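Local coordinates for L protein (CAS virus, PDB 5MV0) that is the N-terminal endonuclease domain of a reptarenavirus polymerase and probably cleaves host mRNA near its cap to supply primers for viral transcription, at residues A41-L44 with R45-H49; P110-Q113 with K114-I117; D120-K123 with Y124-V127; I143-T146 with K147-G151; Y184-L187 with K188-T192. All blocks are in the same frame, centred on the assembly; numbering follows the deposited sequence. Where two conformers were deposited one is given.

Contact 1 of 5, residues A41-L44 with R45-H49; sequences AIRL and RATIH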
loop_
_atom_site.group_PDB
_atom_site.type_symbol
_atom_site.label_atom_id
_atom_site.label_comp_id
_atom_site.label_asym_id
_atom_site.label_seq_id
_atom_site.Cartn_x
_atom_site.Cartn_y
_atom_site.Cartn_z
ATOM N N ALA B 41 -11.847 -7.482 -5.718
ATOM C CA ALA B 41 -11.246 -6.738 -6.820
ATOM C C ALA B 41 -12.256 -5.816 -7.486
ATOM O O ALA B 41 -11.943 -4.660 -7.796
ATOM C CB ALA B 41 -10.668 -7.718 -7.838
ATOM N N ILE B 42 -13.479 -6.310 -7.707
ATOM C CA ILE B 42 -14.534 -5.488 -8.299
ATOM C C ILE B 42 -14.890 -4.325 -7.383
ATOM O O ILE B 42 -15.049 -3.183 -7.840
ATOM C CB ILE B 42 -15.753 -6.370 -8.626
ATOM C CG1 ILE B 42 -15.390 -7.328 -9.761
ATOM C CG2 ILE B 42 -17.004 -5.509 -8.942
ATOM C CD1 ILE B 42 -16.336 -8.537 -9.885
ATOM N N ARG B 43 -15.001 -4.671 -6.134
ATOM C CA ARG B 43 -15.246 -3.471 -5.152
ATOM C C ARG B 43 -14.053 -2.394 -5.105
ATOM O O ARG B 43 -14.198 -1.164 -5.167
ATOM C CB ARG B 43 -15.488 -3.994 -3.737
ATOM C CG ARG B 43 -15.777 -2.876 -2.732
ATOM C CD ARG B 43 -15.088 -3.138 -1.404
ATOM N NE ARG B 43 -13.878 -3.896 -1.654
ATOM C CZ ARG B 43 -12.693 -3.367 -1.924
ATOM N NH1 ARG B 43 -12.527 -2.030 -1.941
ATOM N NH2 ARG B 43 -11.686 -4.190 -2.164
ATOM N N LEU B 44 -12.859 -2.965 -5.220
ATOM C CA LEU B 44 -11.702 -2.066 -5.228
ATOM C C LEU B 44 -11.705 -1.169 -6.461
ATOM O O LEU B 44 -11.385 0.026 -6.381
ATOM C CB LEU B 44 -10.418 -2.889 -5.157
ATOM C CG LEU B 44 -9.091 -2.120 -5.047
ATOM C CD1 LEU B 44 -9.071 -1.254 -3.783
ATOM C CD2 LEU B 44 -7.884 -3.083 -5.108
ATOM N N ARG B 45 -12.064 -1.724 -7.613
ATOM C CA ARG B 45 -12.172 -0.905 -8.818
ATOM C C ARG B 45 -13.106 0.286 -8.596
ATOM O O ARG B 45 -12.768 1.436 -8.928
ATOM C CB ARG B 45 -12.648 -1.793 -9.963
ATOM C CG ARG B 45 -13.005 -1.108 -11.246
ATOM C CD ARG B 45 -13.270 -2.185 -12.304
ATOM N NE ARG B 45 -13.664 -1.600 -13.575
ATOM C CZ ARG B 45 -14.919 -1.314 -13.903
ATOM N NH1 ARG B 45 -15.910 -1.566 -13.051
ATOM N NH2 ARG B 45 -15.183 -0.771 -15.079
ATOM N N ALA B 46 -14.281 0.029 -8.011
ATOM C CA ALA B 46 -15.233 1.100 -7.732
ATOM C C ALA B 46 -14.701 2.059 -6.675
ATOM O O ALA B 46 -14.926 3.273 -6.768
ATOM C CB ALA B 46 -16.576 0.508 -7.288
ATOM N N THR B 47 -14.004 1.537 -5.658
ATOM C CA THR B 47 -13.490 2.391 -4.582
ATOM C C THR B 47 -12.373 3.308 -5.079
ATOM O O THR B 47 -12.255 4.453 -4.622
ATOM C CB THR B 47 -12.987 1.534 -3.413
ATOM O OG1 THR B 47 -14.064 0.749 -2.895
ATOM C CG2 THR B 47 -12.478 2.401 -2.305
ATOM N N ILE B 48 -11.522 2.811 -5.982
ATOM C CA ILE B 48 -10.492 3.655 -6.592
ATOM C C ILE B 48 -11.135 4.835 -7.330
ATOM O O ILE B 48 -10.709 5.995 -7.201
ATOM C CB ILE B 48 -9.603 2.807 -7.525
ATOM C CG1 ILE B 48 -8.821 1.761 -6.701
ATOM C CG2 ILE B 48 -8.659 3.690 -8.339
ATOM C CD1 ILE B 48 -8.098 0.704 -7.549
ATOM N N HIS B 49 -12.168 4.551 -8.119
ATOM C CA HIS B 49 -12.913 5.611 -8.794
ATOM C C HIS B 49 -13.440 6.647 -7.802
ATOM O O HIS B 49 -13.268 7.857 -8.007
ATOM C CB HIS B 49 -14.060 4.993 -9.587
ATOM C CG HIS B 49 -14.871 5.980 -10.361
ATOM N ND1 HIS B 49 -14.327 6.796 -11.330
ATOM C CD2 HIS B 49 -16.198 6.256 -10.332
ATOM C CE1 HIS B 49 -15.284 7.538 -11.863
ATOM N NE2 HIS B 49 -16.429 7.226 -11.279
HETATM O O HOH W 1 -16.378 -2.114 -10.130
#
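A41-L44 and R45-H49 are successive turns of the helix 34-57, tied by i to i+4 backbone bonds such as R45 N to A41 O (2.9 Å) and I48 N to L44 O (2.8 Å). The A46 N to I42 O bond is weak. T47 adds a side-chain bond to this ladder. Its OG1 sits beside its own backbone N (chi1 -60°), which turns the hydroxyl back over the preceding turn. There OG1 donates to R43 O at 3.0 Å, from above the carbonyl plane. T47 N reaches the same oxygen at 2.8 Å, nearly in line with the C=O bond. R43 O is thus gripped twice. The R43 chain bends at chi2 and chi3. In the modelled conformer, one of two, NH1 comes within 3.3 Å of T47 OG1, a weak and doubtful bond. On another side of the helix, L44 CG meets I48 CD1 at 3.9 Å. Both side chains also pack on I17 of the helix 4-20. A water donates to I42 O at 2.9 Å and accepts from R45 NH1, in the plane of the guanidinium. The extended R45 chain passes on to L187 and S190. This is a largely buried part of the helix 34-57 in the cap-snatching domain. The threonine hydroxyl bonded to the i-4 carbonyl is a common feature of such helices.

Contact 2 of 5, residues P110-Q113 with K114-I117; sequences PSDQ and KRKI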
loop_
_atom_site.group_PDB
_atom_site.type_symbol
_atom_site.label_atom_id
_atom_site.label_comp_id
_atom_site.label_asym_id
_atom_site.label_seq_id
_atom_site.Cartn_x
_atom_site.Cartn_y
_atom_site.Cartn_z
ATOM N N PRO B 110 -23.151 5.120 -22.295
ATOM C CA PRO B 110 -23.697 6.423 -21.877
ATOM C C PRO B 110 -25.148 6.377 -21.453
ATOM O O PRO B 110 -25.543 7.157 -20.576
ATOM C CB PRO B 110 -23.496 7.308 -23.121
ATOM C CG PRO B 110 -23.178 6.366 -24.246
ATOM C CD PRO B 110 -22.508 5.187 -23.618
ATOM N N SER B 111 -25.965 5.496 -22.039
ATOM C CA SER B 111 -27.361 5.429 -21.618
ATOM C C SER B 111 -27.479 4.846 -20.216
ATOM O O SER B 111 -28.373 5.231 -19.452
ATOM C CB SER B 111 -28.188 4.609 -22.611
ATOM O OG SER B 111 -27.794 3.250 -22.601
ATOM N N ASP B 112 -26.598 3.903 -19.868
ATOM C CA ASP B 112 -26.529 3.428 -18.487
ATOM C C ASP B 112 -25.978 4.503 -17.559
ATOM O O ASP B 112 -26.428 4.629 -16.414
ATOM C CB ASP B 112 -25.675 2.163 -18.408
ATOM C CG ASP B 112 -26.412 0.941 -18.903
ATOM O OD1 ASP B 112 -27.652 0.912 -18.767
ATOM O OD2 ASP B 112 -25.759 0.023 -19.447
ATOM N N GLN B 113 -24.998 5.284 -18.029
ATOM C CA GLN B 113 -24.532 6.423 -17.244
ATOM C C GLN B 113 -25.682 7.359 -16.892
ATOM O O GLN B 113 -25.779 7.834 -15.750
ATOM C CB GLN B 113 -23.441 7.183 -18.002
ATOM C CG GLN B 113 -22.121 6.433 -18.126
ATOM C CD GLN B 113 -21.175 7.038 -19.145
ATOM O OE1 GLN B 113 -21.284 8.213 -19.502
ATOM N NE2 GLN B 113 -20.248 6.227 -19.632
ATOM N N LYS B 114 -26.570 7.631 -17.855
ATOM C CA LYS B 114 -27.657 8.574 -17.606
ATOM C C LYS B 114 -28.624 8.038 -16.562
ATOM O O LYS B 114 -29.047 8.777 -15.665
ATOM C CB LYS B 114 -28.405 8.891 -18.910
ATOM C CG LYS B 114 -27.549 9.596 -19.953
ATOM C CD LYS B 114 -28.314 10.698 -20.675
ATOM C CE LYS B 114 -27.628 11.084 -21.982
ATOM N NZ LYS B 114 -26.174 11.372 -21.796
ATOM N N ARG B 115 -28.989 6.759 -16.672
ATOM C CA ARG B 115 -29.922 6.160 -15.722
ATOM C C ARG B 115 -29.302 6.067 -14.338
ATOM O O ARG B 115 -29.981 6.298 -13.329
ATOM C CB ARG B 115 -30.355 4.776 -16.204
ATOM C CG ARG B 115 -30.956 4.770 -17.601
ATOM C CD ARG B 115 -31.980 3.660 -17.758
ATOM N NE ARG B 115 -31.458 2.378 -17.303
ATOM C CZ ARG B 115 -30.598 1.636 -17.991
ATOM N NH1 ARG B 115 -30.156 2.048 -19.176
ATOM N NH2 ARG B 115 -30.176 0.480 -17.489
ATOM N N LYS B 116 -28.013 5.728 -14.272
ATOM C CA LYS B 116 -27.324 5.713 -12.983
ATOM C C LYS B 116 -27.335 7.096 -12.350
ATOM O O LYS B 116 -27.674 7.246 -11.172
ATOM C CB LYS B 116 -25.884 5.211 -13.156
ATOM C CG LYS B 116 -25.064 5.273 -11.876
ATOM C CD LYS B 116 -25.771 4.584 -10.694
ATOM C CE LYS B 116 -24.825 4.485 -9.496
ATOM N NZ LYS B 116 -25.474 3.954 -8.257
ATOM N N ILE B 117 -26.967 8.121 -13.121
ATOM C CA ILE B 117 -26.968 9.483 -12.595
ATOM C C ILE B 117 -28.357 9.861 -12.096
ATOM O O ILE B 117 -28.510 10.468 -11.026
ATOM C CB ILE B 117 -26.462 10.476 -13.661
ATOM C CG1 ILE B 117 -24.965 10.260 -13.936
ATOM C CG2 ILE B 117 -26.727 11.908 -13.221
ATOM C CD1 ILE B 117 -24.492 10.869 -15.253
#
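D112 and R115 form a salt bridge one turn apart near the start of the helix 110-122. Their side chains run side by side in the same direction. A single carboxylate oxygen does the work: D112 OD1 lies 2.8 Å from R115 NH1 and 2.9 Å from R115 NH2. Both hydrogen bonds are weak, with N-H...O angles near 118°, because OD1 sits between the two nitrogens and in line with neither N-H. The carboxylate and guanidinium planes are 74° apart, so this is not a flat two-oxygen fork. A bend at chi3 (-50°) folds the arginine back toward the aspartate.

The tight part lies along the backbone and on the side facing the sheet. K116 N bonds D112 O at 2.9 Å, and I117 N bonds Q113 O at 2.9 Å. K114 CG rests on P110 O at 3.2 Å, and I117 lays its CG1 against Q113 O at 3.1 Å. Q113 and I117 both pack on S144 of the strand 137-145, and Q113 NE2 bonds R107 O. The looser side carries S111, R115 and the outer part of K114, which are exposed to solvent.

K116 turns away to a salt bridge with D120. D112 OD2 also has a long, weak ion pair with R189. The aspartate therefore stands between two arginines, which would probably stabilise its negative charge.

Contact 3 of 5, residues D120-K123 with Y124-V127; sequences DKLK and YSGV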
loop_
_atom_site.group_PDB
_atom_site.type_symbol
_atom_site.label_atom_id
_atom_site.label_comp_id
_atom_site.label_asym_id
_atom_site.label_seq_id
_atom_site.Cartn_x
_atom_site.Cartn_y
_atom_site.Cartn_z
ATOM N N ASP B 120 -29.124 8.063 -8.825
ATOM C CA ASP B 120 -28.343 8.584 -7.706
ATOM C C ASP B 120 -28.860 9.947 -7.252
ATOM O O ASP B 120 -28.988 10.207 -6.049
ATOM C CB ASP B 120 -26.866 8.684 -8.084
ATOM C CG ASP B 120 -26.131 7.361 -7.945
ATOM O OD1 ASP B 120 -26.750 6.352 -7.509
ATOM O OD2 ASP B 120 -24.911 7.352 -8.238
ATOM N N LYS B 121 -29.152 10.837 -8.198
ATOM C CA LYS B 121 -29.633 12.156 -7.803
ATOM C C LYS B 121 -31.017 12.077 -7.171
ATOM O O LYS B 121 -31.338 12.878 -6.291
ATOM C CB LYS B 121 -29.646 13.105 -9.002
ATOM C CG LYS B 121 -29.619 14.567 -8.574
ATOM C CD LYS B 121 -29.270 15.505 -9.715
ATOM C CE LYS B 121 -29.062 16.923 -9.189
ATOM N NZ LYS B 121 -30.190 17.374 -8.323
ATOM N N LEU B 122 -31.838 11.109 -7.577
ATOM C CA LEU B 122 -33.188 11.023 -7.030
ATOM C C LEU B 122 -33.199 10.656 -5.550
ATOM O O LEU B 122 -34.192 10.933 -4.868
ATOM C CB LEU B 122 -34.014 10.014 -7.821
ATOM C CG LEU B 122 -34.622 10.522 -9.136
ATOM C CD1 LEU B 122 -35.265 9.375 -9.902
ATOM C CD2 LEU B 122 -35.642 11.636 -8.874
ATOM N N LYS B 123 -32.130 10.036 -5.039
ATOM C CA LYS B 123 -32.075 9.727 -3.611
ATOM C C LYS B 123 -32.260 10.977 -2.765
ATOM O O LYS B 123 -32.774 10.897 -1.644
ATOM C CB LYS B 123 -30.736 9.081 -3.236
ATOM C CG LYS B 123 -30.364 7.815 -3.985
ATOM C CD LYS B 123 -29.153 7.136 -3.302
ATOM C CE LYS B 123 -27.936 8.048 -3.272
ATOM N NZ LYS B 123 -26.732 7.324 -2.736
ATOM N N TYR B 124 -31.824 12.126 -3.277
ATOM C CA TYR B 124 -31.682 13.349 -2.505
ATOM C C TYR B 124 -32.916 14.257 -2.561
ATOM O O TYR B 124 -32.826 15.418 -2.150
ATOM C CB TYR B 124 -30.450 14.115 -2.988
ATOM C CG TYR B 124 -29.139 13.431 -2.649
ATOM C CD1 TYR B 124 -28.484 13.708 -1.458
ATOM C CD2 TYR B 124 -28.561 12.505 -3.518
ATOM C CE1 TYR B 124 -27.292 13.085 -1.136
ATOM C CE2 TYR B 124 -27.368 11.868 -3.196
ATOM C CZ TYR B 124 -26.738 12.169 -2.007
ATOM O OH TYR B 124 -25.544 11.556 -1.664
ATOM N N SER B 125 -34.054 13.759 -3.038
ATOM C CA SER B 125 -35.254 14.583 -3.165
ATOM C C SER B 125 -35.584 15.303 -1.862
ATOM O O SER B 125 -35.673 14.683 -0.796
ATOM C CB SER B 125 -36.440 13.721 -3.597
ATOM O OG SER B 125 -36.246 13.224 -4.910
ATOM N N GLY B 126 -35.753 16.624 -1.955
ATOM C CA GLY B 126 -36.168 17.439 -0.835
ATOM C C GLY B 126 -35.045 17.999 0.015
ATOM O O GLY B 126 -35.246 19.019 0.682
ATOM N N VAL B 127 -33.863 17.380 -0.008
ATOM C CA VAL B 127 -32.795 17.762 0.912
ATOM C C VAL B 127 -32.305 19.176 0.621
ATOM O O VAL B 127 -32.121 19.990 1.539
ATOM C CB VAL B 127 -31.642 16.742 0.838
ATOM C CG1 VAL B 127 -30.471 17.196 1.699
ATOM C CG2 VAL B 127 -32.139 15.370 1.253
#
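D120-V127 is the end of the helix 110-122 and the turn that leads into the helix 127-133. A type I beta turn runs from L122 to S125. Y124 is its main side chain and S125 its closing residue. Y124 N donates to K121 O at 3.1 Å. The Y124 ring then folds back along the helix end, with CG beside its own backbone N (chi1 -69°). Its edge meets two carbonyls: CD2 lies 3.4 Å from D120 O and 3.9 Å from K121 O. K123 runs alongside the ring, and its CE approaches Y124 CE2 at 3.9 Å. The ends of both side chains reach E103, which takes a salt bridge from K123 NZ and a hydrogen bond from Y124 OH. S125 N makes a weak bond of 3.4 Å to L122 O, and S125 OG lies 3.1 Å from that same oxygen. G126 follows at the N-cap of the next helix. At its phi of 90° a side chain would jam against the carbonyl O of S125, so the position calls for glycine. Q83 NE2 bonds the carbonyls of K123 and S125 and holds the turn from outside. The buried ring of Y124 packs on F138 and I140 of the strand 137-145 and on V101 of the strand 98-106, while L122 and K123 touch T81 and H84 of the second subunit.

Contact 4 of 5, residues I143-T146 with K147-G151; sequences ISET and KPRNG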
loop_
_atom_site.group_PDB
_atom_site.type_symbol
_atom_site.label_atom_id
_atom_site.label_comp_id
_atom_site.label_asym_id
_atom_site.label_seq_id
_atom_site.Cartn_x
_atom_site.Cartn_y
_atom_site.Cartn_z
ATOM N N ILE B 143 -21.385 11.788 -10.686
ATOM C CA ILE B 143 -20.467 11.478 -11.776
ATOM C C ILE B 143 -20.622 10.007 -12.128
ATOM O O ILE B 143 -20.529 9.143 -11.249
ATOM C CB ILE B 143 -19.010 11.786 -11.383
ATOM C CG1 ILE B 143 -18.786 13.286 -11.234
ATOM C CG2 ILE B 143 -18.004 11.189 -12.386
ATOM C CD1 ILE B 143 -17.442 13.594 -10.557
ATOM N N SER B 144 -20.850 9.719 -13.407
ATOM C CA SER B 144 -20.857 8.344 -13.893
ATOM C C SER B 144 -20.071 8.289 -15.193
ATOM O O SER B 144 -20.476 8.892 -16.192
ATOM C CB SER B 144 -22.281 7.823 -14.099
ATOM O OG SER B 144 -22.266 6.434 -14.374
ATOM N N GLU B 145 -18.966 7.546 -15.190
ATOM C CA GLU B 145 -17.989 7.596 -16.268
ATOM C C GLU B 145 -17.712 6.206 -16.819
ATOM O O GLU B 145 -17.970 5.190 -16.170
ATOM C CB GLU B 145 -16.701 8.273 -15.780
ATOM C CG GLU B 145 -16.934 9.757 -15.656
ATOM C CD GLU B 145 -15.823 10.497 -14.969
ATOM O OE1 GLU B 145 -14.876 9.847 -14.470
ATOM O OE2 GLU B 145 -15.916 11.742 -14.919
ATOM N N THR B 146 -17.214 6.155 -18.039
ATOM C CA THR B 146 -16.959 4.901 -18.709
ATOM C C THR B 146 -15.957 4.012 -18.056
ATOM O O THR B 146 -16.120 2.856 -18.039
ATOM C CB THR B 146 -16.504 5.074 -20.181
ATOM O OG1 THR B 146 -17.340 6.000 -20.830
ATOM C CG2 THR B 146 -16.678 3.890 -20.854
ATOM N N LYS B 147 -14.916 4.614 -17.541
ATOM C CA LYS B 147 -13.807 3.916 -16.911
ATOM C C LYS B 147 -13.526 4.552 -15.560
ATOM O O LYS B 147 -13.784 5.742 -15.365
ATOM C CB LYS B 147 -12.533 3.977 -17.773
ATOM C CG LYS B 147 -12.585 3.122 -19.039
ATOM C CD LYS B 147 -11.300 3.271 -19.843
ATOM C CE LYS B 147 -11.462 2.784 -21.281
ATOM N NZ LYS B 147 -11.645 1.316 -21.403
ATOM N N PRO B 148 -12.990 3.791 -14.613
ATOM C CA PRO B 148 -12.685 4.381 -13.306
ATOM C C PRO B 148 -11.545 5.374 -13.440
ATOM O O PRO B 148 -10.615 5.175 -14.222
ATOM C CB PRO B 148 -12.297 3.175 -12.444
ATOM C CG PRO B 148 -11.890 2.124 -13.409
ATOM C CD PRO B 148 -12.660 2.357 -14.673
ATOM N N ARG B 149 -11.656 6.477 -12.711
ATOM C CA ARG B 149 -10.537 7.401 -12.592
ATOM C C ARG B 149 -9.414 6.712 -11.828
ATOM O O ARG B 149 -9.617 6.243 -10.704
ATOM C CB ARG B 149 -10.980 8.667 -11.876
ATOM C CG ARG B 149 -12.022 9.467 -12.660
ATOM C CD ARG B 149 -12.080 10.917 -12.188
ATOM N NE ARG B 149 -13.237 11.611 -12.750
ATOM C CZ ARG B 149 -13.594 12.858 -12.443
ATOM N NH1 ARG B 149 -12.877 13.572 -11.588
ATOM N NH2 ARG B 149 -14.669 13.396 -13.006
ATOM N N ASN B 150 -8.235 6.628 -12.427
ATOM C CA ASN B 150 -7.194 5.825 -11.800
ATOM C C ASN B 150 -6.235 6.633 -10.927
ATOM O O ASN B 150 -5.586 6.047 -10.052
ATOM C CB ASN B 150 -6.433 5.039 -12.872
ATOM C CG ASN B 150 -5.787 5.933 -13.902
ATOM O OD1 ASN B 150 -6.469 6.591 -14.684
ATOM N ND2 ASN B 150 -4.462 5.914 -13.950
ATOM N N GLY B 151 -6.165 7.956 -11.095
ATOM C CA GLY B 151 -5.295 8.745 -10.231
ATOM C C GLY B 151 -3.856 8.253 -10.295
ATOM O O GLY B 151 -3.286 8.093 -11.373
HETATM O O HOH W 2 -13.171 8.242 -15.811
#
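E145 and R149 meet side-on in a two-pronged salt bridge at the end of the strand 137-145. Within this chain that is an edge strand of the mixed sheet of the cap-snatching domain (PDDEXK clan). The side chains cross at a slant, yet their flat ends are nearly coplanar, with planes 18° apart. R149 NE donates to E145 OE1 at 3.0 Å, and R149 NH2 donates to E145 OE2 at 2.8 Å. Both bonds are almost straight, 169° and 170° at the hydrogen. OE1 uses its syn lone pair, and OE2 is also met on the syn side, a little out of plane. Two such bonds fix the rotation of both groups. Both chains are extended beyond CG, which lets their ends span the turn. I143 lies across the arginine at about a right angle, with CD1 3.7 Å from R149 NH2. The other end nitrogen, NH1, is held by D56 in a second salt bridge. H49 of the helix 34-57 touches E145, and its ND1 bonds R149 N. K147 points elsewhere, to T193 and the ring of Y194. A water closes the turn: it donates to E145 OE1 at 2.7 Å and to K147 O at 2.6 Å.

Contact 5 of 5, residues Y184-L187 with K188-T192; sequences YDEL and KRSLT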
loop_
_atom_site.group_PDB
_atom_site.type_symbol
_atom_site.label_atom_id
_atom_site.label_comp_id
_atom_site.label_asym_id
_atom_site.label_seq_id
_atom_site.Cartn_x
_atom_site.Cartn_y
_atom_site.Cartn_z
ATOM N N TYR B 184 -22.515 -8.543 -13.513
ATOM C CA TYR B 184 -21.658 -9.357 -14.363
ATOM C C TYR B 184 -21.694 -8.863 -15.807
ATOM O O TYR B 184 -20.647 -8.739 -16.455
ATOM C CB TYR B 184 -22.080 -10.824 -14.275
ATOM C CG TYR B 184 -21.210 -11.758 -15.075
ATOM C CD1 TYR B 184 -19.968 -12.159 -14.598
ATOM C CD2 TYR B 184 -21.636 -12.255 -16.300
ATOM C CE1 TYR B 184 -19.176 -13.030 -15.318
ATOM C CE2 TYR B 184 -20.846 -13.114 -17.032
ATOM C CZ TYR B 184 -19.619 -13.498 -16.539
ATOM O OH TYR B 184 -18.825 -14.357 -17.262
ATOM N N ASP B 185 -22.889 -8.558 -16.320
ATOM C CA ASP B 185 -22.992 -8.084 -17.697
ATOM C C ASP B 185 -22.341 -6.712 -17.861
ATOM O O ASP B 185 -21.654 -6.473 -18.862
ATOM C CB ASP B 185 -24.453 -8.048 -18.150
ATOM C CG ASP B 185 -25.007 -9.434 -18.440
ATOM O OD1 ASP B 185 -26.243 -9.574 -18.504
ATOM O OD2 ASP B 185 -24.211 -10.388 -18.582
ATOM N N GLU B 186 -22.530 -5.812 -16.883
ATOM C CA GLU B 186 -21.899 -4.491 -16.938
ATOM C C GLU B 186 -20.379 -4.605 -16.977
ATOM O O GLU B 186 -19.711 -3.904 -17.750
ATOM C CB GLU B 186 -22.341 -3.644 -15.737
ATOM C CG GLU B 186 -21.517 -2.371 -15.497
ATOM C CD GLU B 186 -21.552 -1.411 -16.681
ATOM O OE1 GLU B 186 -22.539 -1.457 -17.437
ATOM O OE2 GLU B 186 -20.592 -0.618 -16.858
ATOM N N LEU B 187 -19.811 -5.496 -16.163
ATOM C CA LEU B 187 -18.368 -5.681 -16.192
ATOM C C LEU B 187 -17.917 -6.275 -17.520
ATOM O O LEU B 187 -16.880 -5.876 -18.057
ATOM C CB LEU B 187 -17.920 -6.546 -15.014
ATOM C CG LEU B 187 -18.240 -5.897 -13.663
ATOM C CD1 LEU B 187 -17.985 -6.853 -12.529
ATOM C CD2 LEU B 187 -17.463 -4.593 -13.446
ATOM N N LYS B 188 -18.690 -7.214 -18.081
ATOM C CA LYS B 188 -18.336 -7.751 -19.393
ATOM C C LYS B 188 -18.331 -6.652 -20.448
ATOM O O LYS B 188 -17.406 -6.575 -21.267
ATOM C CB LYS B 188 -19.299 -8.867 -19.800
ATOM C CG LYS B 188 -18.927 -10.226 -19.271
ATOM C CD LYS B 188 -19.292 -11.324 -20.273
ATOM C CE LYS B 188 -20.794 -11.431 -20.464
ATOM N NZ LYS B 188 -21.146 -12.519 -21.419
ATOM N N ARG B 189 -19.344 -5.780 -20.426
ATOM C CA ARG B 189 -19.376 -4.647 -21.348
ATOM C C ARG B 189 -18.184 -3.726 -21.126
ATOM O O ARG B 189 -17.551 -3.274 -22.087
ATOM C CB ARG B 189 -20.678 -3.865 -21.184
ATOM C CG ARG B 189 -21.888 -4.522 -21.831
ATOM C CD ARG B 189 -23.050 -3.528 -21.960
ATOM N NE ARG B 189 -23.430 -2.982 -20.665
ATOM C CZ ARG B 189 -24.319 -3.541 -19.850
ATOM N NH1 ARG B 189 -24.937 -4.662 -20.206
ATOM N NH2 ARG B 189 -24.587 -2.975 -18.681
ATOM N N SER B 190 -17.872 -3.428 -19.860
ATOM C CA SER B 190 -16.710 -2.599 -19.550
ATOM C C SER B 190 -15.429 -3.203 -20.108
ATOM O O SER B 190 -14.534 -2.473 -20.553
ATOM C CB SER B 190 -16.590 -2.401 -18.035
ATOM O OG SER B 190 -17.665 -1.615 -17.546
ATOM N N LEU B 191 -15.321 -4.536 -20.093
ATOM C CA LEU B 191 -14.115 -5.169 -20.618
ATOM C C LEU B 191 -13.944 -4.874 -22.103
ATOM O O LEU B 191 -12.822 -4.617 -22.561
ATOM C CB LEU B 191 -14.146 -6.680 -20.361
ATOM C CG LEU B 191 -12.846 -7.468 -20.557
ATOM C CD1 LEU B 191 -11.730 -6.962 -19.643
ATOM C CD2 LEU B 191 -13.037 -8.983 -20.366
ATOM N N THR B 192 -15.045 -4.883 -22.872
ATOM C CA THR B 192 -14.934 -4.675 -24.319
ATOM C C THR B 192 -14.525 -3.252 -24.692
ATOM O O THR B 192 -14.239 -3.002 -25.866
ATOM C CB THR B 192 -16.250 -5.003 -25.043
ATOM O OG1 THR B 192 -17.249 -4.039 -24.689
ATOM C CG2 THR B 192 -16.744 -6.390 -24.667
HETATM O O HOH W 3 -19.806 -15.201 -19.654
HETATM O O HOH W 4 -23.021 0.244 -19.419
#
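Y184-L187 and K188-T192 are consecutive turns of the helix 181-192, with regular i to i+4 bonds such as R189 N to D185 O (2.9 Å) and S190 N to E186 O (2.8 Å). T192 OG1 also bonds R189 O, at 2.7 Å. Y184 and K188 carry one side of the contact. The K188 chain bends twice and crosses the tyrosine at a slant. Its CG lies over one ring face near the rim, and its CE reaches Y184 CE2 at 3.8 Å. A water in the ring plane lies 2.7 Å from Y184 OH and bonds K188 NZ weakly. The hydroxyl also bonds S170 OG on the helix 155-170.

E186 and R189 form the second pair. Their chains cross at about a right angle, and the carboxylate and guanidinium planes are 62° apart. R189 NH2 donates to E186 OE1 at 2.8 Å with an angle of 142°. It arrives on the anti side of the oxygen. The arginine chain kinks before NE (chi3 -58°), and E186 CA lies under one face of the guanidinium. A further water donates to E186 OE1, while OE2 accepts from S108 N. S190 OG lies 3.1 Å from E186 O and close to OE2 as well. L187 faces inward and packs on L162, L166 and I42.

The E186 carboxylate thus has a partner at each oxygen, and R189 would probably offset part of its charge.

How the contacts relate
Along the chain the contacts come in order, from contact 1 on the helix 34-57 to contact 5 on the helix 181-192. Contacts 2 and 3 share the helix 110-122, with centres about 16 Å apart, and both touch the second subunit. Contact 4 closes the strand 137-145; contact 1 lies nearest the centre of the chain. They touch through H49 and R149, centres about 10 Å apart. Contact 4 also meets contact 2 through Q113 and T146. Contact 5 joins contact 1 through L187 and approaches contact 2 through a long, weak pair of D112 and R189. Contacts 3 and 5 are farthest apart, about 28 Å between centres. Contacts 2 and 3 set the helix 110-122 and its turn against the strand 137-145, while contacts 1 and 5 join two helices.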